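Long-range contacts in 3-methylornithine synthase (Methanosarcina barkeri, PDB 3T7V), which isomerises L-lysine to (3R)-3-methyl-D-ornithine by radical SAM chemistry with a [4Fe-4S] cluster, a step in pyrrolysine biosynthesis: residues Val59-Phe64 against Met336-Gln341; Phe67-Lys72 against Ile86-Leu91; Leu166-Glu171 against Val191-Phe196. All coordinates share one frame; numbering follows the deposited sequence.

Interaction 1 of 3, residues Val59-Phe64 against Met336-Gln341; sequences VFLNCF and MKPARQ. With MD0 (5-amino-D-isoleucine), chain D.
The carbonyl oxygen of V59 is approached by two neighbouring residues: A339 N donates a hydrogen bond to V59 O at 2.8 Å, and P338 CA makes a C-H contact to the same oxygen at 3.3 Å. This is parallel sheet pairing, in which the short strand 337-338 joins the first strand of the TIM barrel, 58-68, near its beginning. V59 N donates in turn to K337 O at 2.9 Å, and the pair of bonds brackets P338, whose nitrogen has no hydrogen to donate and in this register is not asked for one.

Side chains fill in around the bridge. The bend of M336 at chi3 (101°) brings its terminal methyl CE to 3.6 Å from V59 CG2, the two side chains crossing at about a right angle. L61 reaches across with CD1 to the P338 ring at CG, and both residues also pack on helix 324-334. F60 presses its CE1 against A339 CB at 3.3 Å, a tight fit, while H109 and F344 make edge-to-face pairs with the same ring. Farther along the strand, the F64 ring offers a face to the bound 5-amino-D-isoleucine, whose CA lies over it, with F64 CE1 3.5 Å from the ligand's CB.

Interaction 2 of 3, residues Phe67-Lys72 against Ile86-Leu91; sequences FSTYCK and INRYRL. With SF4 (iron/sulfur cluster), chain B.
The CX3CX2C cluster loop of the radical SAM fold is closed at its base here, where the chain leaving strand 58-68 toward C71 meets the segment leading to helix 93-103. C71 SG binds FE2 of the [4Fe-4S] cluster at 2.3 Å; C75 and C78 are the other two cysteine ligands. Three residues before C71, the backbone of S68 forms a single bridge with that of R90: T69 N donates to Y89 O and L91 N to F67 O, each at 2.9 Å.

T69 then ties in three ways. With OG1 set between the backbone N and the carbonyl carbon (chi1 61°), the hydroxyl accepts from Y89 N at 3.0 Å, while donating to a water that also bonds N87 O. Its CG2 sits over a face of the Y89 ring, a CH-pi contact. Its carbonyl takes R88 NH1 at 2.8 Å, the donor lying in the carbonyl plane.

Y70 is sandwiched. The R90 guanidinium stacks on one ring face, planes 13° apart and centres 4.2 Å apart, and R88 CB covers the opposite face, 3.7 Å from the ring centroid. With an alanine here, R90 would probably lose its cation-pi partner and R88 the ring against its CB, opening a gap between the two arginines. D118 holds R90 NE by a salt bridge and also bonds S68 OG. R88 meanwhile donates to the carbonyls of Y80, N81 and N84 as well as T69, so one cation is likely to polarise and gather backbone oxygens from before and after the three cysteines.

Interaction 3 of 3, residues Leu166-Glu171 against Val191-Phe196; sequences LALYQE and VNARRF. With SAM (S-adenosylmethionine), chain C; MD0 (5-amino-D-isoleucine), chain D.
A beta-alpha-beta crossover of the TIM barrel frames this contact: the turn that follows strand 163-167 packs on helix 187-200, which leads on to strand 203-210. R194 joins the two. Its NH2 donates to L168 O at 2.8 Å and to Q170 OE1 at 2.9 Å, so one nitrogen ties a backbone carbonyl to a side-chain amide two residues on. NH1 adds a longer bond to the same OE1 at 3.3 Å, coming from above the amide's carbonyl plane. OE1 lies in the guanidinium plane, yet the two flat groups stand almost perpendicular, 89° apart. A bend at chi3 (-57°) carries the arginine tip round to these oxygens. The Q170 amide is fixed at its other end too, NE2 donating to F187 O, and V191 CG2 rests against it. Beside the polar group, L168 CD2 packs on A193 CB at 3.7 Å.

With L168 and Q170 turned to the helix, Y169 points away from it, into the active site. Y169 OH, which also bonds E205, accepts from NE of the bound 5-amino-D-isoleucine at 2.8 Å. E171 takes the ribose diol of S-adenosylmethionine: OE1 accepts from O2' at 2.7 Å and OE2 from O3' at 2.5 Å, with R182 salt-bridged to OE2. A polar side chain gripping the ribose just past the fourth barrel strand is consistent with the ribose motif of radical SAM enzymes.

In the fold
All three contacts hang on one curled parallel sheet, the TIM barrel. Interactions 1 and 2 share strand 58-68: interaction 1 uses its early part and interaction 2 its far end, their centres 28 Å apart. Interaction 3 belongs to strand 163-167, with centres 24 Å from interaction 1 and 22 Å from interaction 2. Along the chain, interaction 2 closes before interaction 3 opens, and interaction 1 spans both, bringing residues near the C-terminus back to the first strand. None touches another across space, yet interactions 1 and 3 both reach the bound 5-amino-D-isoleucine, while interaction 2 carries a cysteine of the cluster. Product, S-adenosylmethionine and cluster are thus all bound within the one barrel that these contacts belong to.

Interaction 1 of 3, residues Val59-Phe64 against Met336-Gln341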
loop_
_atom_site.group_PDB
_atom_site.type_symbol
_atom_site.label_atom_id
_atom_site.label_comp_id
_atom_site.label_asym_id
_atom_site.label_seq_id
_atom_site.Cartn_x
_atom_site.Cartn_y
_atom_site.Cartn_z
ATOM N N VAL A 59 -3.269 -8.844 -13.464
ATOM C CA VAL A 59 -3.239 -7.952 -12.320
ATOM C C VAL A 59 -3.516 -8.799 -11.078
ATOM O O VAL A 59 -4.322 -9.742 -11.083
ATOM C CB VAL A 59 -4.410 -6.890 -12.510
ATOM C CG1 VAL A 59 -4.532 -6.008 -11.254
ATOM C CG2 VAL A 59 -4.172 -6.060 -13.754
ATOM N N PHE A 60 -2.880 -8.423 -9.961
ATOM C CA PHE A 60 -3.102 -9.082 -8.672
ATOM C C PHE A 60 -4.144 -8.287 -7.880
ATOM O O PHE A 60 -4.309 -7.074 -8.121
ATOM C CB PHE A 60 -1.772 -9.174 -7.890
ATOM C CG PHE A 60 -0.705 -9.945 -8.600
ATOM C CD1 PHE A 60 -0.912 -11.277 -8.883
ATOM C CD2 PHE A 60 0.464 -9.324 -8.994
ATOM C CE1 PHE A 60 0.086 -12.003 -9.597
ATOM C CE2 PHE A 60 1.501 -10.056 -9.627
ATOM C CZ PHE A 60 1.263 -11.376 -9.915
ATOM N N LEU A 61 -4.854 -8.947 -6.977
ATOM C CA LEU A 61 -6.006 -8.364 -6.241
ATOM C C LEU A 61 -5.828 -8.607 -4.739
ATOM O O LEU A 61 -5.674 -9.758 -4.302
ATOM C CB LEU A 61 -7.311 -8.980 -6.688
ATOM C CG LEU A 61 -7.574 -8.888 -8.169
ATOM C CD1 LEU A 61 -8.787 -9.758 -8.574
ATOM C CD2 LEU A 61 -7.786 -7.432 -8.572
ATOM N N ASN A 62 -5.828 -7.536 -3.927
ATOM C CA ASN A 62 -5.567 -7.652 -2.452
ATOM C C ASN A 62 -6.774 -7.106 -1.726
ATOM O O ASN A 62 -7.196 -5.928 -1.955
ATOM C CB ASN A 62 -4.337 -6.766 -2.147
ATOM C CG ASN A 62 -3.727 -6.992 -0.763
ATOM O OD1 ASN A 62 -4.016 -7.934 -0.075
ATOM N ND2 ASN A 62 -2.759 -6.112 -0.430
ATOM N N CYS A 63 -7.361 -7.949 -0.890
ATOM C CA CYS A 63 -8.484 -7.455 -0.037
ATOM C C CYS A 63 -7.958 -6.744 1.181
ATOM O O CYS A 63 -6.928 -7.094 1.699
ATOM C CB CYS A 63 -9.239 -8.652 0.400
ATOM S SG CYS A 63 -10.755 -8.304 1.300
ATOM N N PHE A 64 -8.621 -5.716 1.618
ATOM C CA PHE A 64 -8.171 -4.946 2.776
ATOM C C PHE A 64 -9.145 -5.146 3.917
ATOM O O PHE A 64 -10.346 -4.797 3.813
ATOM C CB PHE A 64 -8.190 -3.463 2.343
ATOM C CG PHE A 64 -7.716 -2.539 3.450
ATOM C CD1 PHE A 64 -6.415 -2.687 3.934
ATOM C CD2 PHE A 64 -8.536 -1.566 4.007
ATOM C CE1 PHE A 64 -5.920 -1.885 4.967
ATOM C CE2 PHE A 64 -8.046 -0.744 5.053
ATOM C CZ PHE A 64 -6.760 -0.923 5.516
ATOM N N MET A 336 -7.625 -6.002 -19.202
ATOM C CA MET A 336 -6.719 -6.660 -18.226
ATOM C C MET A 336 -7.481 -7.790 -17.578
ATOM O O MET A 336 -8.718 -7.823 -17.628
ATOM C CB MET A 336 -6.207 -5.644 -17.196
ATOM C CG MET A 336 -5.341 -4.557 -17.901
ATOM S SD MET A 336 -4.687 -3.441 -16.675
ATOM C CE MET A 336 -3.004 -4.137 -16.592
ATOM N N LYS A 337 -6.754 -8.672 -16.902
ATOM C CA LYS A 337 -7.351 -9.916 -16.297
ATOM C C LYS A 337 -6.685 -10.243 -14.968
ATOM O O LYS A 337 -5.491 -10.037 -14.831
ATOM C CB LYS A 337 -7.171 -11.105 -17.295
ATOM C CG LYS A 337 -7.720 -12.472 -16.935
ATOM C CD LYS A 337 -7.428 -13.479 -18.065
ATOM C CE LYS A 337 -7.867 -14.925 -17.707
ATOM N NZ LYS A 337 -9.233 -14.969 -17.106
ATOM N N PRO A 338 -7.424 -10.798 -14.015
ATOM C CA PRO A 338 -6.693 -11.272 -12.862
ATOM C C PRO A 338 -5.655 -12.303 -13.187
ATOM O O PRO A 338 -5.888 -13.192 -14.034
ATOM C CB PRO A 338 -7.789 -11.792 -11.919
ATOM C CG PRO A 338 -9.035 -11.122 -12.355
ATOM C CD PRO A 338 -8.876 -10.967 -13.870
ATOM N N ALA A 339 -4.502 -12.210 -12.477
ATOM C CA ALA A 339 -3.421 -13.176 -12.593
ATOM C C ALA A 339 -3.768 -14.570 -12.024
ATOM O O ALA A 339 -4.683 -14.744 -11.184
ATOM C CB ALA A 339 -2.177 -12.637 -11.878
ATOM N N ARG A 340 -2.942 -15.566 -12.412
ATOM C CA ARG A 340 -3.048 -16.892 -11.793
ATOM C C ARG A 340 -2.425 -16.818 -10.379
ATOM O O ARG A 340 -1.466 -16.056 -10.150
ATOM C CB ARG A 340 -2.210 -17.898 -12.545
ATOM C CG ARG A 340 -2.827 -18.328 -13.891
ATOM C CD ARG A 340 -2.064 -19.557 -14.357
ATOM N NE ARG A 340 -2.523 -19.900 -15.702
ATOM C CZ ARG A 340 -2.162 -21.009 -16.310
ATOM N NH1 ARG A 340 -1.376 -21.879 -15.660
ATOM N NH2 ARG A 340 -2.619 -21.230 -17.543
ATOM N N GLN A 341 -2.960 -17.621 -9.479
ATOM C CA GLN A 341 -2.412 -17.678 -8.131
ATOM C C GLN A 341 -0.964 -18.099 -8.110
ATOM O O GLN A 341 -0.203 -17.561 -7.313
ATOM C CB GLN A 341 -3.259 -18.631 -7.289
ATOM C CG GLN A 341 -2.884 -18.427 -5.752
ATOM C CD GLN A 341 -3.284 -17.031 -5.141
ATOM O OE1 GLN A 341 -4.183 -16.376 -5.678
ATOM N NE2 GLN A 341 -2.645 -16.573 -4.024
HETATM C C MD0 D . -4.531 0.447 0.765
HETATM N N MD0 D . -6.274 1.188 2.284
HETATM O O MD0 D . -3.974 -0.535 0.232
HETATM C CA MD0 D . -5.133 0.293 2.125
HETATM C CB MD0 D . -4.069 0.578 3.227
HETATM C CD MD0 D . -2.156 -0.690 4.421
HETATM N NE MD0 D . -1.195 -1.771 4.249
HETATM C CG MD0 D . -2.976 -0.527 3.144
HETATM C CG2 MD0 D . -3.406 1.976 3.122
HETATM O OXT MD0 D . -4.615 1.555 0.221
#

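Interaction 2 of 3, residues Phe67-Lys72 against Ile86-Leu91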
loop_
_atom_site.group_PDB
_atom_site.type_symbol
_atom_site.label_atom_id
_atom_site.label_comp_id
_atom_site.label_asym_id
_atom_site.label_seq_id
_atom_site.Cartn_x
_atom_site.Cartn_y
_atom_site.Cartn_z
ATOM N N PHE A 67 -9.118 -4.372 10.760
ATOM C CA PHE A 67 -9.827 -5.138 11.805
ATOM C C PHE A 67 -9.894 -4.441 13.173
ATOM O O PHE A 67 -10.642 -4.843 14.021
ATOM C CB PHE A 67 -9.242 -6.565 11.979
ATOM C CG PHE A 67 -7.819 -6.632 12.421
ATOM C CD1 PHE A 67 -6.832 -6.702 11.479
ATOM C CD2 PHE A 67 -7.463 -6.612 13.768
ATOM C CE1 PHE A 67 -5.504 -6.735 11.846
ATOM C CE2 PHE A 67 -6.137 -6.618 14.192
ATOM C CZ PHE A 67 -5.119 -6.699 13.194
ATOM N N SER A 68 -9.128 -3.350 13.300
ATOM C CA SER A 68 -9.226 -2.502 14.485
ATOM C C SER A 68 -8.765 -1.114 14.149
ATOM O O SER A 68 -7.659 -0.945 13.595
ATOM C CB SER A 68 -8.383 -3.033 15.645
ATOM O OG SER A 68 -8.510 -2.061 16.718
ATOM N N THR A 69 -9.611 -0.110 14.458
ATOM C CA THR A 69 -9.259 1.275 14.159
ATOM C C THR A 69 -8.827 2.023 15.381
ATOM O O THR A 69 -8.773 3.242 15.370
ATOM C CB THR A 69 -10.344 2.018 13.412
ATOM O OG1 THR A 69 -11.497 2.015 14.258
ATOM C CG2 THR A 69 -10.707 1.297 12.063
ATOM N N TYR A 70 -8.458 1.297 16.434
ATOM C CA TYR A 70 -7.787 1.915 17.565
ATOM C C TYR A 70 -6.301 2.075 17.333
ATOM O O TYR A 70 -5.654 1.168 16.860
ATOM C CB TYR A 70 -7.991 1.046 18.824
ATOM C CG TYR A 70 -9.404 1.123 19.328
ATOM C CD1 TYR A 70 -10.383 0.272 18.806
ATOM C CD2 TYR A 70 -9.749 2.045 20.285
ATOM C CE1 TYR A 70 -11.694 0.369 19.232
ATOM C CE2 TYR A 70 -11.105 2.115 20.714
ATOM C CZ TYR A 70 -12.027 1.250 20.158
ATOM O OH TYR A 70 -13.344 1.351 20.610
ATOM N N CYS A 71 -5.766 3.226 17.718
ATOM C CA CYS A 71 -4.315 3.475 17.581
ATOM C C CYS A 71 -3.798 4.281 18.744
ATOM O O CYS A 71 -4.426 5.274 19.121
ATOM C CB CYS A 71 -4.039 4.178 16.304
ATOM S SG CYS A 71 -2.223 4.130 15.969
ATOM N N LYS A 72 -2.623 3.907 19.227
ATOM C CA LYS A 72 -1.966 4.659 20.294
ATOM C C LYS A 72 -0.992 5.751 19.767
ATOM O O LYS A 72 -0.441 6.518 20.545
ATOM C CB LYS A 72 -1.271 3.670 21.264
ATOM C CG LYS A 72 -0.084 2.917 20.670
ATOM C CD LYS A 72 0.139 1.636 21.599
ATOM C CE LYS A 72 1.334 0.832 21.066
ATOM N NZ LYS A 72 2.559 1.547 21.426
ATOM N N ILE A 86 -12.954 10.117 17.514
ATOM C CA ILE A 86 -13.686 9.606 16.360
ATOM C C ILE A 86 -14.372 8.268 16.728
ATOM O O ILE A 86 -14.060 7.658 17.766
ATOM C CB ILE A 86 -12.720 9.357 15.158
ATOM C CG1 ILE A 86 -11.623 8.360 15.570
ATOM C CG2 ILE A 86 -12.107 10.681 14.662
ATOM C CD1 ILE A 86 -10.845 7.830 14.366
ATOM N N ASN A 87 -15.174 7.798 15.803
ATOM C CA ASN A 87 -15.790 6.459 15.943
ATOM C C ASN A 87 -14.617 5.495 15.726
ATOM O O ASN A 87 -13.784 5.719 14.818
ATOM C CB ASN A 87 -16.874 6.255 14.892
ATOM C CG ASN A 87 -17.429 4.870 14.941
ATOM O OD1 ASN A 87 -17.270 4.054 14.004
ATOM N ND2 ASN A 87 -17.809 4.519 16.068
ATOM N N ARG A 88 -14.554 4.426 16.550
ATOM C CA ARG A 88 -13.523 3.391 16.431
ATOM C C ARG A 88 -14.166 2.047 16.704
ATOM O O ARG A 88 -15.124 1.933 17.479
ATOM C CB ARG A 88 -12.452 3.562 17.477
ATOM C CG ARG A 88 -11.640 4.833 17.111
ATOM C CD ARG A 88 -10.509 5.014 18.008
ATOM N NE ARG A 88 -9.957 6.345 17.966
ATOM C CZ ARG A 88 -8.858 6.660 17.264
ATOM N NH1 ARG A 88 -8.181 5.781 16.508
ATOM N NH2 ARG A 88 -8.391 7.908 17.359
ATOM N N TYR A 89 -13.682 1.020 15.998
ATOM C CA TYR A 89 -14.225 -0.310 16.169
ATOM C C TYR A 89 -13.128 -1.330 16.300
ATOM O O TYR A 89 -11.980 -1.078 15.850
ATOM C CB TYR A 89 -15.194 -0.656 14.999
ATOM C CG TYR A 89 -14.530 -0.788 13.624
ATOM C CD1 TYR A 89 -14.567 0.248 12.691
ATOM C CD2 TYR A 89 -13.870 -1.998 13.261
ATOM C CE1 TYR A 89 -13.990 0.119 11.438
ATOM C CE2 TYR A 89 -13.220 -2.126 11.994
ATOM C CZ TYR A 89 -13.338 -1.087 11.103
ATOM O OH TYR A 89 -12.718 -1.240 9.875
ATOM N N ARG A 90 -13.470 -2.505 16.791
ATOM C CA ARG A 90 -12.498 -3.632 16.924
ATOM C C ARG A 90 -13.313 -4.868 16.630
ATOM O O ARG A 90 -14.236 -5.217 17.383
ATOM C CB ARG A 90 -11.918 -3.644 18.319
ATOM C CG ARG A 90 -10.917 -4.775 18.532
ATOM C CD ARG A 90 -10.387 -4.794 19.970
ATOM N NE ARG A 90 -9.661 -3.534 20.336
ATOM C CZ ARG A 90 -10.027 -2.622 21.234
ATOM N NH1 ARG A 90 -11.271 -2.658 21.843
ATOM N NH2 ARG A 90 -9.220 -1.664 21.540
ATOM N N LEU A 91 -13.090 -5.485 15.475
ATOM C CA LEU A 91 -13.930 -6.653 15.046
ATOM C C LEU A 91 -13.772 -7.762 16.082
ATOM O O LEU A 91 -12.679 -8.062 16.592
ATOM C CB LEU A 91 -13.459 -7.197 13.714
ATOM C CG LEU A 91 -13.551 -6.195 12.552
ATOM C CD1 LEU A 91 -13.102 -6.915 11.296
ATOM C CD2 LEU A 91 -15.001 -5.627 12.399
HETATM FE FE1 SF4 B . -0.880 3.775 11.491
HETATM FE FE2 SF4 B . -1.854 4.904 13.848
HETATM FE FE3 SF4 B . -2.593 6.029 11.544
HETATM FE FE4 SF4 B . -0.107 6.320 12.393
HETATM S S1 SF4 B . -1.940 7.099 13.466
HETATM S S2 SF4 B . -0.743 5.757 10.287
HETATM S S3 SF4 B . 0.350 4.365 13.398
HETATM S S4 SF4 B . -3.151 3.974 12.218
HETATM O O HOH W 1 -10.253 -6.978 15.907
HETATM O O HOH W 2 -13.399 3.633 12.891
#

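Interaction 3 of 3, residues Leu166-Glu171 against Val191-Phe196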
loop_
_atom_site.group_PDB
_atom_site.type_symbol
_atom_site.label_atom_id
_atom_site.label_comp_id
_atom_site.label_asym_id
_atom_site.label_seq_id
_atom_site.Cartn_x
_atom_site.Cartn_y
_atom_site.Cartn_z
ATOM N N LEU A 166 4.815 -8.260 5.175
ATOM C CA LEU A 166 4.713 -7.173 6.178
ATOM C C LEU A 166 4.651 -5.847 5.446
ATOM O O LEU A 166 5.566 -5.529 4.669
ATOM C CB LEU A 166 5.939 -7.172 7.092
ATOM C CG LEU A 166 5.977 -5.951 8.067
ATOM C CD1 LEU A 166 4.839 -6.051 9.048
ATOM C CD2 LEU A 166 7.318 -5.978 8.743
ATOM N N ALA A 167 3.593 -5.089 5.679
ATOM C CA ALA A 167 3.521 -3.732 5.079
ATOM C C ALA A 167 3.775 -2.731 6.191
ATOM O O ALA A 167 3.005 -2.654 7.152
ATOM C CB ALA A 167 2.118 -3.534 4.455
ATOM N N LEU A 168 4.858 -2.010 6.072
ATOM C CA LEU A 168 5.254 -1.061 7.145
ATOM C C LEU A 168 5.934 0.109 6.449
ATOM O O LEU A 168 7.135 0.053 6.131
ATOM C CB LEU A 168 6.251 -1.811 8.128
ATOM C CG LEU A 168 6.503 -1.014 9.426
ATOM C CD1 LEU A 168 5.264 -1.017 10.336
ATOM C CD2 LEU A 168 7.743 -1.637 10.143
ATOM N N TYR A 169 5.123 1.118 6.112
ATOM C CA TYR A 169 5.647 2.135 5.195
ATOM C C TYR A 169 6.426 3.193 5.934
ATOM O O TYR A 169 6.093 3.593 7.027
ATOM C CB TYR A 169 4.457 2.854 4.444
ATOM C CG TYR A 169 3.457 1.871 3.819
ATOM C CD1 TYR A 169 3.881 0.619 3.359
ATOM C CD2 TYR A 169 2.140 2.192 3.725
ATOM C CE1 TYR A 169 2.949 -0.305 2.843
ATOM C CE2 TYR A 169 1.209 1.314 3.234
ATOM C CZ TYR A 169 1.613 0.058 2.820
ATOM O OH TYR A 169 0.665 -0.835 2.329
ATOM N N GLN A 170 7.517 3.615 5.305
ATOM C CA GLN A 170 8.353 4.664 5.932
ATOM C C GLN A 170 7.749 6.080 5.790
ATOM O O GLN A 170 8.091 6.978 6.590
ATOM C CB GLN A 170 9.721 4.695 5.281
ATOM C CG GLN A 170 10.785 5.324 6.207
ATOM C CD GLN A 170 11.145 4.500 7.414
ATOM O OE1 GLN A 170 10.940 3.301 7.439
ATOM N NE2 GLN A 170 11.770 5.142 8.411
ATOM N N GLU A 171 6.871 6.272 4.771
ATOM C CA GLU A 171 6.221 7.607 4.456
ATOM C C GLU A 171 7.183 8.563 3.745
ATOM O O GLU A 171 6.870 9.137 2.696
ATOM C CB GLU A 171 5.615 8.374 5.628
ATOM C CG GLU A 171 4.832 7.587 6.633
ATOM C CD GLU A 171 3.798 6.722 6.016
ATOM O OE1 GLU A 171 3.329 6.867 4.831
ATOM O OE2 GLU A 171 3.409 5.785 6.719
ATOM N N VAL A 191 12.726 0.753 9.685
ATOM C CA VAL A 191 13.700 0.137 8.807
ATOM C C VAL A 191 14.148 -1.212 9.374
ATOM O O VAL A 191 14.187 -2.259 8.613
ATOM C CB VAL A 191 14.889 1.073 8.671
ATOM C CG1 VAL A 191 15.997 0.370 7.899
ATOM C CG2 VAL A 191 14.487 2.374 7.927
ATOM N N ASN A 192 14.454 -1.262 10.668
ATOM C CA ASN A 192 14.965 -2.461 11.288
ATOM C C ASN A 192 13.916 -3.574 11.359
ATOM O O ASN A 192 14.253 -4.785 11.258
ATOM C CB ASN A 192 15.523 -2.101 12.695
ATOM C CG ASN A 192 16.829 -1.335 12.605
ATOM O OD1 ASN A 192 17.472 -1.307 11.593
ATOM N ND2 ASN A 192 17.165 -0.636 13.663
ATOM N N ALA A 193 12.632 -3.190 11.564
ATOM C CA ALA A 193 11.604 -4.196 11.604
ATOM C C ALA A 193 11.418 -4.845 10.215
ATOM O O ALA A 193 11.222 -6.074 10.143
ATOM C CB ALA A 193 10.280 -3.541 12.079
ATOM N N ARG A 194 11.491 -4.036 9.145
ATOM C CA ARG A 194 11.382 -4.662 7.820
ATOM C C ARG A 194 12.568 -5.581 7.578
ATOM O O ARG A 194 12.375 -6.630 6.972
ATOM C CB ARG A 194 11.256 -3.584 6.746
ATOM C CG ARG A 194 9.890 -2.876 6.782
ATOM C CD ARG A 194 9.672 -2.020 5.495
ATOM N NE ARG A 194 10.729 -1.050 5.306
ATOM C CZ ARG A 194 10.809 0.164 5.835
ATOM N NH1 ARG A 194 11.989 0.782 5.604
ATOM N NH2 ARG A 194 9.782 0.771 6.491
ATOM N N ARG A 195 13.757 -5.217 8.041
ATOM C CA ARG A 195 14.905 -6.080 7.853
ATOM C C ARG A 195 14.771 -7.383 8.622
ATOM O O ARG A 195 15.054 -8.480 8.084
ATOM C CB ARG A 195 16.150 -5.322 8.320
ATOM C CG ARG A 195 16.507 -4.273 7.262
ATOM C CD ARG A 195 17.781 -3.454 7.561
ATOM N NE ARG A 195 18.823 -4.359 8.109
ATOM C CZ ARG A 195 19.106 -4.527 9.416
ATOM N NH1 ARG A 195 18.468 -3.790 10.346
ATOM N NH2 ARG A 195 20.045 -5.359 9.781
ATOM N N PHE A 196 14.276 -7.290 9.863
ATOM C CA PHE A 196 14.077 -8.484 10.694
ATOM C C PHE A 196 13.040 -9.396 10.007
ATOM O O PHE A 196 13.187 -10.612 9.956
ATOM C CB PHE A 196 13.614 -8.099 12.112
ATOM C CG PHE A 196 13.394 -9.315 12.995
ATOM C CD1 PHE A 196 14.487 -9.901 13.623
ATOM C CD2 PHE A 196 12.146 -9.873 13.115
ATOM C CE1 PHE A 196 14.294 -11.053 14.431
ATOM C CE2 PHE A 196 11.914 -11.015 13.900
ATOM C CZ PHE A 196 13.009 -11.604 14.535
HETATM N N SAM C . -0.996 1.622 11.840
HETATM C CA SAM C . -0.133 0.932 11.002
HETATM C C SAM C . 0.924 1.757 10.384
HETATM O O SAM C . 0.934 2.992 10.561
HETATM O OXT SAM C . 1.868 1.134 9.782
HETATM C CB SAM C . -0.696 0.625 9.801
HETATM C CG SAM C . -1.570 1.564 9.072
HETATM S SD SAM C . -1.009 1.848 7.339
HETATM C CE SAM C . -2.371 1.170 6.429
HETATM C "C5'" SAM C . -1.319 3.592 7.163
HETATM C "C4'" SAM C . -0.552 4.156 6.222
HETATM O "O4'" SAM C . -1.872 4.588 5.503
HETATM C "C3'" SAM C . 0.293 5.109 6.596
HETATM O "O3'" SAM C . 1.437 4.273 6.376
HETATM C "C2'" SAM C . 0.063 5.906 5.305
HETATM O "O2'" SAM C . 1.039 5.617 4.250
HETATM C "C1'" SAM C . -1.375 5.724 4.787
HETATM N N9 SAM C . -2.234 6.874 5.254
HETATM C C8 SAM C . -2.678 7.192 6.508
HETATM N N7 SAM C . -3.364 8.324 6.452
HETATM C C5 SAM C . -3.375 8.741 5.141
HETATM C C6 SAM C . -3.875 9.892 4.512
HETATM N N6 SAM C . -4.522 10.852 5.173
HETATM N N1 SAM C . -3.755 9.992 3.179
HETATM C C2 SAM C . -3.090 9.049 2.449
HETATM N N3 SAM C . -2.496 7.984 3.039
HETATM C C4 SAM C . -2.671 7.835 4.390
HETATM C C MD0 D . -4.531 0.447 0.765
HETATM N N MD0 D . -6.274 1.188 2.284
HETATM O O MD0 D . -3.974 -0.535 0.232
HETATM C CA MD0 D . -5.133 0.293 2.125
HETATM C CB MD0 D . -4.069 0.578 3.227
HETATM C CD MD0 D . -2.156 -0.690 4.421
HETATM N NE MD0 D . -1.195 -1.771 4.249
HETATM C CG MD0 D . -2.976 -0.527 3.144
HETATM C CG2 MD0 D . -3.406 1.976 3.122
HETATM O OXT MD0 D . -4.615 1.555 0.221
#